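Chitin elicitor receptor kinase 1 (Arabidopsis thaliana, PDB 4EBY) probably binds chitin oligomers through its extracellular LysM domains and signals in plant immunity as a receptor kinase that chitin brings together into dimers. Local coordinates at residues A[10-15]-A[98-103]; A[77-82]-A[125-130]; A[146-151]-A[177-182]. One frame throughout, in Å; residues are numbered along the deposited sequence.

Contact 1. Residues A[10-15]-A[98-103]. With NAG (2-acetamido-2-deoxy-beta-D-glucopyranose), chain C; NAG (2-acetamido-2-deoxy-beta-D-glucopyranose), chain F; NAG (2-acetamido-2-deoxy-beta-D-glucopyranose), chain D.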
loop_
_atom_site.group_PDB
_atom_site.type_symbol
_atom_site.label_atom_id
_atom_site.label_comp_id
_atom_site.label_asym_id
_atom_site.label_seq_id
_atom_site.Cartn_x
_atom_site.Cartn_y
_atom_site.Cartn_z
ATOM N N ALA A 10 3.012 0.139 -1.882
ATOM C CA ALA A 10 1.569 0.071 -1.658
ATOM C C ALA A 10 0.858 -0.079 -2.994
ATOM O O ALA A 10 1.177 0.621 -3.958
ATOM C CB ALA A 10 1.071 1.337 -0.936
ATOM N N SER A 11 -0.107 -0.982 -3.060
ATOM C CA SER A 11 -0.870 -1.176 -4.289
ATOM C C SER A 11 -2.166 -0.403 -4.230
ATOM O O SER A 11 -3.040 -0.712 -3.414
ATOM C CB SER A 11 -1.180 -2.665 -4.489
ATOM O OG SER A 11 -1.906 -2.858 -5.701
ATOM N N TYR A 12 -2.265 0.629 -5.073
ATOM C CA TYR A 12 -3.405 1.538 -5.037
ATOM C C TYR A 12 -4.290 1.331 -6.269
ATOM O O TYR A 12 -3.931 1.723 -7.376
ATOM C CB TYR A 12 -2.863 2.978 -4.989
ATOM C CG TYR A 12 -3.859 4.048 -4.611
ATOM C CD1 TYR A 12 -3.722 4.756 -3.423
ATOM C CD2 TYR A 12 -4.929 4.354 -5.448
ATOM C CE1 TYR A 12 -4.638 5.773 -3.083
ATOM C CE2 TYR A 12 -5.842 5.332 -5.108
ATOM C CZ TYR A 12 -5.698 6.027 -3.929
ATOM O OH TYR A 12 -6.616 7.021 -3.635
ATOM N N TYR A 13 -5.470 0.747 -6.073
ATOM C CA TYR A 13 -6.387 0.470 -7.173
ATOM C C TYR A 13 -7.126 1.738 -7.614
ATOM O O TYR A 13 -7.542 2.538 -6.771
ATOM C CB TYR A 13 -7.391 -0.597 -6.742
ATOM C CG TYR A 13 -8.412 -0.925 -7.798
ATOM C CD1 TYR A 13 -8.114 -1.812 -8.819
ATOM C CD2 TYR A 13 -9.678 -0.341 -7.775
ATOM C CE1 TYR A 13 -9.043 -2.112 -9.811
ATOM C CE2 TYR A 13 -10.623 -0.645 -8.759
ATOM C CZ TYR A 13 -10.296 -1.531 -9.771
ATOM O OH TYR A 13 -11.231 -1.841 -10.749
ATOM N N LEU A 14 -7.277 1.906 -8.927
ATOM C CA LEU A 14 -7.840 3.134 -9.474
ATOM C C LEU A 14 -9.322 3.015 -9.816
ATOM O O LEU A 14 -9.716 2.220 -10.681
ATOM C CB LEU A 14 -7.067 3.514 -10.738
ATOM C CG LEU A 14 -5.584 3.812 -10.539
ATOM C CD1 LEU A 14 -4.973 4.182 -11.910
ATOM C CD2 LEU A 14 -5.413 4.965 -9.570
ATOM N N GLU A 15 -10.148 3.803 -9.130
ATOM C CA GLU A 15 -11.529 3.952 -9.540
ATOM C C GLU A 15 -12.069 5.342 -9.187
ATOM O O GLU A 15 -11.504 6.050 -8.356
ATOM C CB GLU A 15 -12.405 2.855 -8.959
ATOM C CG GLU A 15 -12.559 2.959 -7.483
ATOM C CD GLU A 15 -13.354 1.793 -6.880
ATOM O OE1 GLU A 15 -13.313 1.668 -5.645
ATOM O OE2 GLU A 15 -14.023 1.025 -7.623
ATOM N N ALA A 98 -7.786 3.697 -0.670
ATOM C CA ALA A 98 -7.991 2.510 -1.498
ATOM C C ALA A 98 -7.788 1.200 -0.736
ATOM O O ALA A 98 -7.143 0.267 -1.228
ATOM C CB ALA A 98 -7.059 2.559 -2.714
ATOM N N ASN A 99 -8.356 1.157 0.462
ATOM C CA ASN A 99 -8.272 -0.018 1.346
ATOM C C ASN A 99 -6.890 -0.408 1.840
ATOM O O ASN A 99 -6.697 -1.536 2.342
ATOM C CB ASN A 99 -9.015 -1.204 0.737
ATOM C CG ASN A 99 -10.478 -0.899 0.538
ATOM O OD1 ASN A 99 -11.148 -0.412 1.459
ATOM N ND2 ASN A 99 -10.973 -1.145 -0.684
ATOM N N LEU A 100 -5.940 0.524 1.746
ATOM C CA LEU A 100 -4.616 0.307 2.321
ATOM C C LEU A 100 -4.649 0.512 3.825
ATOM O O LEU A 100 -3.740 0.090 4.532
ATOM C CB LEU A 100 -3.588 1.248 1.691
ATOM C CG LEU A 100 -3.266 0.977 0.221
ATOM C CD1 LEU A 100 -2.669 2.227 -0.394
ATOM C CD2 LEU A 100 -2.298 -0.226 0.107
ATOM N N THR A 101 -5.695 1.189 4.297
ATOM C CA THR A 101 -5.963 1.313 5.734
ATOM C C THR A 101 -7.419 0.933 6.002
ATOM O O THR A 101 -8.154 0.613 5.067
ATOM C CB THR A 101 -5.622 2.739 6.246
ATOM O OG1 THR A 101 -5.521 2.732 7.679
ATOM C CG2 THR A 101 -6.691 3.760 5.792
ATOM N N THR A 102 -7.831 0.920 7.277
ATOM C CA THR A 102 -9.217 0.592 7.614
ATOM C C THR A 102 -9.853 1.714 8.413
ATOM O O THR A 102 -9.161 2.492 9.070
ATOM C CB THR A 102 -9.327 -0.697 8.447
ATOM O OG1 THR A 102 -8.702 -0.505 9.723
ATOM C CG2 THR A 102 -8.667 -1.861 7.718
ATOM N N MET A 103 -11.176 1.771 8.378
ATOM C CA MET A 103 -11.875 2.807 9.118
ATOM C C MET A 103 -11.666 2.613 10.608
ATOM O O MET A 103 -11.536 3.585 11.344
ATOM C CB MET A 103 -13.360 2.835 8.771
ATOM C CG MET A 103 -14.074 1.536 8.978
ATOM S SD MET A 103 -15.789 1.737 8.477
ATOM C CE MET A 103 -16.286 2.960 9.681
HETATM C C1 NAG C . -12.361 -0.771 -0.874
HETATM C C2 NAG C . -12.541 -0.573 -2.386
HETATM C C3 NAG C . -14.011 -0.303 -2.727
HETATM C C4 NAG C . -14.960 -1.289 -2.054
HETATM C C5 NAG C . -14.585 -1.490 -0.588
HETATM C C6 NAG C . -15.427 -2.572 0.083
HETATM C C7 NAG C . -10.901 0.500 -3.864
HETATM C C8 NAG C . -10.236 1.784 -4.310
HETATM N N2 NAG C . -11.743 0.551 -2.825
HETATM O O3 NAG C . -14.220 -0.315 -4.131
HETATM O O4 NAG C . -16.277 -0.774 -2.122
HETATM O O5 NAG C . -13.217 -1.839 -0.480
HETATM O O6 NAG C . -15.203 -3.800 -0.584
HETATM O O7 NAG C . -10.649 -0.550 -4.453
HETATM C C1 NAG F . -17.300 5.312 -6.496
HETATM C C2 NAG F . -17.138 4.836 -5.044
HETATM C C3 NAG F . -18.353 4.055 -4.560
HETATM C C4 NAG F . -19.629 4.824 -4.861
HETATM C C5 NAG F . -19.646 5.363 -6.292
HETATM C C6 NAG F . -20.865 6.251 -6.518
HETATM C C7 NAG F . -15.047 4.373 -3.946
HETATM C C8 NAG F . -13.658 3.803 -4.065
HETATM N N2 NAG F . -15.945 4.032 -4.870
HETATM O O3 NAG F . -18.245 3.822 -3.161
HETATM O O4 NAG F . -20.734 3.965 -4.687
HETATM O O5 NAG F . -18.466 6.101 -6.560
HETATM O O6 NAG F . -20.851 7.313 -5.588
HETATM O O7 NAG F . -15.319 5.133 -3.017
HETATM C C1 NAG D . -1.621 -3.315 11.100
HETATM C C2 NAG D . -3.153 -3.292 11.109
HETATM C C3 NAG D . -3.717 -3.284 12.527
HETATM C C4 NAG D . -3.040 -4.306 13.413
HETATM C C5 NAG D . -1.524 -4.275 13.235
HETATM C C6 NAG D . -0.832 -5.367 14.044
HETATM C C7 NAG D . -4.134 -1.992 9.288
HETATM C C8 NAG D . -4.602 -0.603 8.859
HETATM N N2 NAG D . -3.629 -2.065 10.497
HETATM O O3 NAG D . -5.114 -3.514 12.514
HETATM O O4 NAG D . -3.372 -3.996 14.755
HETATM O O5 NAG D . -1.191 -4.423 11.869
HETATM O O6 NAG D . -1.280 -6.648 13.661
HETATM O O7 NAG D . -4.195 -2.964 8.536
HETATM O O HOH W 1 -5.809 -0.595 -3.490
#
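In this LysM ectodomain, the loop between the two helices of the second LysM unit, 89-96 and 103-109, packs against strand 8-13 through Ala98 and Leu100. Ala98 CB sits over the middle of one face of the Tyr12 ring, 3.7 Å from its centroid and 5° off the ring normal. This is a CH-pi contact. Tyr12 CG lies anti to the backbone N (chi1 -166°), which swings the ring beneath the alanine, while Tyr12 OH is hydrogen-bonded to Asn96 O at the end of helix 89-96. Leu100 crosses the tyrosine at about a right angle. Its CD1 meets Tyr12 CD1 at 4.1 Å, and its CD2 touches Ala10 CB at 3.9 Å. No direct hydrogen bond joins the two segments. One water does that work: it donates to Ser11 O and Ala98 O and accepts from Tyr13 N. The contact carries an N-linked sugar at its edge. Asn99 ND2 is bonded covalently to C1 of the chain C NAG, and Ile94 O also hydrogen-bonds this sugar. Its acetamide folds back over the contact, with the methyl C8 3.6 Å from Ala98 CB and O7 3.5 Å from Tyr13 CD2.

Contact 2. Residues A[77-82]-A[125-130]. With NAG (2-acetamido-2-deoxy-beta-D-glucopyranose), chain D; NAG (2-acetamido-2-deoxy-beta-D-glucopyranose), chain E.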
loop_
_atom_site.group_PDB
_atom_site.type_symbol
_atom_site.label_atom_id
_atom_site.label_comp_id
_atom_site.label_asym_id
_atom_site.label_seq_id
_atom_site.Cartn_x
_atom_site.Cartn_y
_atom_site.Cartn_z
ATOM N N HIS A 77 3.650 2.189 8.309
ATOM C CA HIS A 77 4.022 3.586 8.145
ATOM C C HIS A 77 2.845 4.500 8.454
ATOM O O HIS A 77 1.725 4.204 8.042
ATOM C CB HIS A 77 4.481 3.837 6.718
ATOM C CG HIS A 77 4.922 5.245 6.486
ATOM N ND1 HIS A 77 6.058 5.759 7.076
ATOM C CD2 HIS A 77 4.359 6.249 5.785
ATOM C CE1 HIS A 77 6.192 7.024 6.710
ATOM N NE2 HIS A 77 5.161 7.356 5.949
ATOM N N ASN A 78 3.118 5.603 9.152
ATOM C CA ASN A 78 2.119 6.652 9.388
ATOM C C ASN A 78 2.148 7.700 8.266
ATOM O O ASN A 78 3.034 8.565 8.235
ATOM C CB ASN A 78 2.390 7.377 10.707
ATOM C CG ASN A 78 2.315 6.467 11.918
ATOM O OD1 ASN A 78 1.598 5.463 11.918
ATOM N ND2 ASN A 78 3.082 6.827 12.961
ATOM N N PHE A 79 1.189 7.613 7.353
ATOM C CA PHE A 79 0.968 8.714 6.408
ATOM C C PHE A 79 0.188 9.823 7.091
ATOM O O PHE A 79 -0.316 9.670 8.215
ATOM C CB PHE A 79 0.213 8.240 5.167
ATOM C CG PHE A 79 0.975 7.257 4.335
ATOM C CD1 PHE A 79 1.953 7.703 3.460
ATOM C CD2 PHE A 79 0.722 5.898 4.428
ATOM C CE1 PHE A 79 2.671 6.806 2.689
ATOM C CE2 PHE A 79 1.419 4.993 3.651
ATOM C CZ PHE A 79 2.407 5.450 2.770
ATOM N N SER A 80 0.107 10.978 6.421
ATOM C CA SER A 80 -0.663 12.092 6.955
ATOM C C SER A 80 -1.654 12.552 5.891
ATOM O O SER A 80 -1.337 12.577 4.695
ATOM C CB SER A 80 0.254 13.250 7.364
ATOM O OG SER A 80 1.060 12.908 8.483
ATOM N N TYR A 81 -2.852 12.918 6.327
ATOM C CA TYR A 81 -3.929 13.260 5.404
ATOM C C TYR A 81 -4.652 14.510 5.860
ATOM O O TYR A 81 -5.121 14.584 6.989
ATOM C CB TYR A 81 -4.926 12.092 5.281
ATOM C CG TYR A 81 -6.111 12.447 4.431
ATOM C CD1 TYR A 81 -5.998 12.496 3.043
ATOM C CD2 TYR A 81 -7.337 12.761 5.008
ATOM C CE1 TYR A 81 -7.074 12.854 2.266
ATOM C CE2 TYR A 81 -8.431 13.118 4.228
ATOM C CZ TYR A 81 -8.285 13.165 2.864
ATOM O OH TYR A 81 -9.363 13.532 2.097
ATOM N N SER A 82 -4.742 15.515 4.975
ATOM C CA SER A 82 -5.490 16.720 5.303
ATOM C C SER A 82 -6.955 16.567 4.905
ATOM O O SER A 82 -7.276 16.281 3.743
ATOM C CB SER A 82 -4.851 17.942 4.644
ATOM O OG SER A 82 -5.599 19.113 4.965
ATOM N N VAL A 125 -2.602 8.202 9.357
ATOM C CA VAL A 125 -3.130 7.086 8.563
ATOM C C VAL A 125 -2.129 5.949 8.520
ATOM O O VAL A 125 -1.068 6.087 7.913
ATOM C CB VAL A 125 -3.383 7.543 7.118
ATOM C CG1 VAL A 125 -3.945 6.389 6.297
ATOM C CG2 VAL A 125 -4.364 8.743 7.090
ATOM N N LEU A 126 -2.452 4.833 9.177
ATOM C CA LEU A 126 -1.533 3.700 9.234
ATOM C C LEU A 126 -1.729 2.738 8.074
ATOM O O LEU A 126 -2.836 2.258 7.814
ATOM C CB LEU A 126 -1.733 2.947 10.565
ATOM C CG LEU A 126 -0.887 1.686 10.698
ATOM C CD1 LEU A 126 0.583 2.063 10.679
ATOM C CD2 LEU A 126 -1.265 0.950 12.004
ATOM N N VAL A 127 -0.639 2.442 7.375
ATOM C CA VAL A 127 -0.662 1.404 6.358
ATOM C C VAL A 127 0.439 0.411 6.740
ATOM O O VAL A 127 1.597 0.808 6.954
ATOM C CB VAL A 127 -0.358 2.004 4.971
ATOM C CG1 VAL A 127 -0.208 0.916 3.934
ATOM C CG2 VAL A 127 -1.483 2.997 4.542
ATOM N N ASN A 128 0.088 -0.867 6.832
ATOM C CA ASN A 128 1.060 -1.858 7.272
ATOM C C ASN A 128 1.932 -2.337 6.122
ATOM O O ASN A 128 1.627 -2.091 4.947
ATOM C CB ASN A 128 0.329 -3.026 7.912
ATOM C CG ASN A 128 -0.243 -2.669 9.258
ATOM O OD1 ASN A 128 0.209 -1.712 9.904
ATOM N ND2 ASN A 128 -1.227 -3.466 9.710
ATOM N N CYS A 129 3.037 -3.000 6.465
ATOM C CA CYS A 129 3.941 -3.500 5.432
ATOM C C CYS A 129 4.646 -4.729 5.952
ATOM O O CYS A 129 4.485 -5.090 7.114
ATOM C CB CYS A 129 4.971 -2.425 5.054
ATOM S SG CYS A 129 5.856 -1.640 6.464
ATOM N N SER A 130 5.435 -5.349 5.079
ATOM C CA SER A 130 6.251 -6.505 5.442
ATOM C C SER A 130 7.649 -6.331 4.876
ATOM O O SER A 130 7.807 -5.753 3.799
ATOM C CB SER A 130 5.655 -7.769 4.840
ATOM O OG SER A 130 6.471 -8.902 5.182
HETATM C C1 NAG D . -1.621 -3.315 11.100
HETATM C C2 NAG D . -3.153 -3.292 11.109
HETATM C C3 NAG D . -3.717 -3.284 12.527
HETATM C C4 NAG D . -3.040 -4.306 13.413
HETATM C C5 NAG D . -1.524 -4.275 13.235
HETATM C C6 NAG D . -0.832 -5.367 14.044
HETATM C C7 NAG D . -4.134 -1.992 9.288
HETATM C C8 NAG D . -4.602 -0.603 8.859
HETATM N N2 NAG D . -3.629 -2.065 10.497
HETATM O O3 NAG D . -5.114 -3.514 12.514
HETATM O O4 NAG D . -3.372 -3.996 14.755
HETATM O O5 NAG D . -1.191 -4.423 11.869
HETATM O O6 NAG D . -1.280 -6.648 13.661
HETATM O O7 NAG D . -4.195 -2.964 8.536
HETATM C C1 NAG E . 2.696 6.324 14.268
HETATM C C2 NAG E . 3.954 6.390 15.143
HETATM C C3 NAG E . 3.595 5.905 16.542
HETATM C C4 NAG E . 2.454 6.750 17.086
HETATM C C5 NAG E . 1.286 6.801 16.115
HETATM C C6 NAG E . 0.214 7.761 16.631
HETATM C C7 NAG E . 6.285 6.031 14.476
HETATM C C8 NAG E . 7.267 5.106 13.795
HETATM N N2 NAG E . 5.040 5.573 14.627
HETATM O O3 NAG E . 4.728 5.992 17.389
HETATM O O4 NAG E . 1.957 6.199 18.279
HETATM O O5 NAG E . 1.731 7.189 14.831
HETATM O O6 NAG E . 0.683 9.098 16.670
HETATM O O7 NAG E . 6.652 7.144 14.863
#
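Strands 77-82 and 125-128 run antiparallel, their axes 4.6 Å apart at the closest point and their directions at 143°. Four backbone hydrogen bonds join them. His77 and Val127 form one hydrogen-bonded pair, with His77 N to Val127 O at 2.8 Å and Val127 N to His77 O at 3.0 Å. Phe79 and Val125 form the other, again bonded both ways. Between them lies the non-hydrogen-bonded pair of Asn78 and Leu126, where Leu126 CA makes a CA-H...O contact to His77 O.

His77, Phe79, Val125 and Val127 share one face of the sheet. The Phe79 ring meets Val127 with its edge: CE2 lies 3.6 Å from Val127 CG2, and Val127 CB is in the ring plane. Phe79 CG stands anti to the carbonyl carbon (chi1 -65°), which carries the ring along the strand toward Val127. His77 CD2 sits 3.4 Å above the centre of one face of this ring. His77 ND1 is hydrogen-bonded to Glu68 OE1. Val125 continues the apolar row, its CG2 3.8 Å from Tyr81 CB, and Leu106 of helix 103-109 packs on it.

Asn78 and Leu126 lie on the other face, where Leu126 CD1 is 3.8 Å from Asn78 OD1. This face bears glycan: Asn78 ND2 is covalently linked to the chain E NAG. Asn128 ND2 carries the chain D NAG, whose methyl C8 comes 3.5 Å from Leu126 O. Next to Asn128, Cys129 forms a disulfide with Cys67. This is the antiparallel strand pair of a LysM unit, the beta-alpha-alpha-beta fold, here of the second LysM domain and within a larger mixed sheet, with its first and last strands side by side and its helices connecting them.

Contact 3. Residues A[146-151]-A[177-182]. With NAG (2-acetamido-2-deoxy-beta-D-glucopyranose), chain C.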
loop_
_atom_site.group_PDB
_atom_site.type_symbol
_atom_site.label_atom_id
_atom_site.label_comp_id
_atom_site.label_asym_id
_atom_site.label_seq_id
_atom_site.Cartn_x
_atom_site.Cartn_y
_atom_site.Cartn_z
ATOM N N TYR A 146 -0.984 -5.269 -0.485
ATOM C CA TYR A 146 -1.895 -5.464 -1.601
ATOM C C TYR A 146 -3.311 -5.691 -1.096
ATOM O O TYR A 146 -3.633 -6.756 -0.589
ATOM C CB TYR A 146 -1.401 -6.680 -2.422
ATOM C CG TYR A 146 -2.160 -6.959 -3.702
ATOM C CD1 TYR A 146 -1.637 -6.589 -4.931
ATOM C CD2 TYR A 146 -3.378 -7.636 -3.683
ATOM C CE1 TYR A 146 -2.303 -6.862 -6.113
ATOM C CE2 TYR A 146 -4.062 -7.909 -4.871
ATOM C CZ TYR A 146 -3.509 -7.511 -6.079
ATOM O OH TYR A 146 -4.145 -7.772 -7.274
ATOM N N PRO A 147 -4.175 -4.672 -1.183
ATOM C CA PRO A 147 -5.567 -4.897 -0.768
ATOM C C PRO A 147 -6.309 -5.762 -1.799
ATOM O O PRO A 147 -6.319 -5.459 -3.001
ATOM C CB PRO A 147 -6.150 -3.465 -0.714
ATOM C CG PRO A 147 -4.924 -2.559 -0.612
ATOM C CD PRO A 147 -3.901 -3.251 -1.477
ATOM N N LEU A 148 -6.908 -6.848 -1.314
ATOM C CA LEU A 148 -7.621 -7.801 -2.166
ATOM C C LEU A 148 -8.920 -7.227 -2.703
ATOM O O LEU A 148 -9.644 -6.529 -1.989
ATOM C CB LEU A 148 -7.935 -9.076 -1.384
ATOM C CG LEU A 148 -6.744 -9.960 -1.007
ATOM C CD1 LEU A 148 -7.212 -11.120 -0.112
ATOM C CD2 LEU A 148 -6.024 -10.491 -2.254
ATOM N N ARG A 149 -9.203 -7.543 -3.965
ATOM C CA ARG A 149 -10.476 -7.189 -4.593
ATOM C C ARG A 149 -11.181 -8.447 -5.070
ATOM O O ARG A 149 -10.558 -9.499 -5.195
ATOM C CB ARG A 149 -10.239 -6.239 -5.755
ATOM C CG ARG A 149 -9.850 -4.842 -5.273
ATOM C CD ARG A 149 -9.676 -3.861 -6.421
ATOM N NE ARG A 149 -10.828 -3.942 -7.301
ATOM C CZ ARG A 149 -11.964 -3.289 -7.105
ATOM N NH1 ARG A 149 -12.091 -2.452 -6.083
ATOM N NH2 ARG A 149 -12.973 -3.467 -7.947
ATOM N N PRO A 150 -12.492 -8.343 -5.332
ATOM C CA PRO A 150 -13.273 -9.537 -5.682
ATOM C C PRO A 150 -12.733 -10.286 -6.900
ATOM O O PRO A 150 -12.920 -11.507 -6.990
ATOM C CB PRO A 150 -14.667 -8.964 -5.956
ATOM C CG PRO A 150 -14.739 -7.768 -5.070
ATOM C CD PRO A 150 -13.356 -7.161 -5.149
ATOM N N GLU A 151 -12.057 -9.589 -7.805
ATOM C CA GLU A 151 -11.542 -10.225 -9.003
ATOM C C GLU A 151 -10.222 -10.970 -8.775
ATOM O O GLU A 151 -9.798 -11.750 -9.624
ATOM C CB GLU A 151 -11.410 -9.217 -10.156
ATOM C CG GLU A 151 -10.365 -8.127 -9.952
ATOM C CD GLU A 151 -10.904 -6.888 -9.257
ATOM O OE1 GLU A 151 -12.018 -6.926 -8.686
ATOM O OE2 GLU A 151 -10.195 -5.862 -9.282
ATOM N N PHE A 177 -7.129 -15.915 -0.543
ATOM C CA PHE A 177 -6.798 -14.854 -1.502
ATOM C C PHE A 177 -7.973 -14.488 -2.403
ATOM O O PHE A 177 -7.877 -13.545 -3.207
ATOM C CB PHE A 177 -5.615 -15.268 -2.380
ATOM C CG PHE A 177 -4.259 -15.012 -1.763
ATOM C CD1 PHE A 177 -3.347 -14.188 -2.394
ATOM C CD2 PHE A 177 -3.883 -15.631 -0.578
ATOM C CE1 PHE A 177 -2.085 -13.969 -1.855
ATOM C CE2 PHE A 177 -2.625 -15.409 -0.028
ATOM C CZ PHE A 177 -1.723 -14.579 -0.670
ATOM N N ASN A 178 -9.065 -15.233 -2.293
ATOM C CA ASN A 178 -10.268 -14.944 -3.068
ATOM C C ASN A 178 -11.367 -14.273 -2.234
ATOM O O ASN A 178 -12.505 -14.137 -2.685
ATOM C CB ASN A 178 -10.808 -16.227 -3.703
ATOM C CG ASN A 178 -11.856 -15.954 -4.767
ATOM O OD1 ASN A 178 -11.717 -15.033 -5.576
ATOM N ND2 ASN A 178 -12.924 -16.747 -4.760
ATOM N N SER A 179 -11.031 -13.832 -1.026
ATOM C CA SER A 179 -12.054 -13.298 -0.132
ATOM C C SER A 179 -12.508 -11.895 -0.508
ATOM O O SER A 179 -13.556 -11.449 -0.049
ATOM C CB SER A 179 -11.596 -13.316 1.329
ATOM O OG SER A 179 -10.453 -12.500 1.508
ATOM N N GLY A 180 -11.709 -11.196 -1.310
ATOM C CA GLY A 180 -12.097 -9.892 -1.819
ATOM C C GLY A 180 -12.019 -8.761 -0.813
ATOM O O GLY A 180 -12.551 -7.676 -1.053
ATOM N N ASN A 181 -11.374 -9.003 0.320
ATOM C CA ASN A 181 -11.184 -7.942 1.302
ATOM C C ASN A 181 -9.928 -8.111 2.151
ATOM O O ASN A 181 -9.305 -9.179 2.161
ATOM C CB ASN A 181 -12.435 -7.741 2.163
ATOM C CG ASN A 181 -12.828 -8.983 2.912
ATOM O OD1 ASN A 181 -12.070 -9.486 3.737
ATOM N ND2 ASN A 181 -14.028 -9.484 2.641
ATOM N N GLY A 182 -9.532 -7.047 2.834
ATOM C CA GLY A 182 -8.300 -7.065 3.601
ATOM C C GLY A 182 -7.071 -7.040 2.714
ATOM O O GLY A 182 -7.158 -6.759 1.517
HETATM C C1 NAG C . -12.361 -0.771 -0.874
HETATM C C2 NAG C . -12.541 -0.573 -2.386
HETATM C C3 NAG C . -14.011 -0.303 -2.727
HETATM C C4 NAG C . -14.960 -1.289 -2.054
HETATM C C5 NAG C . -14.585 -1.490 -0.588
HETATM C C6 NAG C . -15.427 -2.572 0.083
HETATM C C7 NAG C . -10.901 0.500 -3.864
HETATM C C8 NAG C . -10.236 1.784 -4.310
HETATM N N2 NAG C . -11.743 0.551 -2.825
HETATM O O3 NAG C . -14.220 -0.315 -4.131
HETATM O O4 NAG C . -16.277 -0.774 -2.122
HETATM O O5 NAG C . -13.217 -1.839 -0.480
HETATM O O6 NAG C . -15.203 -3.800 -0.584
HETATM O O7 NAG C . -10.649 -0.550 -4.453
HETATM O O HOH W 2 -9.104 -5.001 0.263
HETATM O O HOH W 3 -9.806 -11.564 -3.363
HETATM O O HOH W 4 -13.851 -12.687 -4.568
#
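Three waters and a single direct hydrogen bond join residues 146-151 to the 177-182 loop of a LysM domain, near Leu148 and Gly180. Leu148 N donates to Gly182 O at 2.8 Å. A water also donates to Gly182 O and to Leu148 O, bridging the same two residues. A second water accepts from Gly180 N and lies within hydrogen-bonding distance of Arg149 O and Phe177 O. Gly180 has a positive phi (75°), and its CA lies against the backbone of Arg149 and Pro150, 3.7 Å from Arg149 C. Leu148 pushes its side chain into the curve of the loop. Its CD1 is 3.6 Å from Asn181 O, and its CD2 is 3.7 Å from Phe177 O. Ile157 of helix 154-161 and Val184 of the last strand touch the leucine as well. Arg149 turns toward the neighbouring glycan. Its chain bends at chi3 (49°), and Glu151 OE2 holds the guanidinium by a salt bridge to NE at 2.8 Å, in the guanidinium plane. That grip probably helps steer the other end of the group, where Arg149 NH1 donates to O7 of the chain C NAG at 2.9 Å.

All three contacts reach one mixed sheet. Contact 2 lies at the 122-128 edge. Contact 1 uses strand 8-13, and contact 3 uses the adjacent strand 143-147. Contact 1 is the middle piece, with its centre about 11 Å from each of the others. The centres of contacts 2 and 3 are about 20 Å apart. Along the chain, the segments of contacts 1 and 2 alternate, and contact 3 follows both. The 98-103 loop links them: Thr101 OG1 probably hydrogen-bonds Leu126 O, while Leu100 CD2 packs on Pro147 CG. Glycans also span pairs of contacts. Through contact 1, the 74-127 LysM region meets strand 8-13 and, at Pro147, the first strand of the 144-187 LysM region.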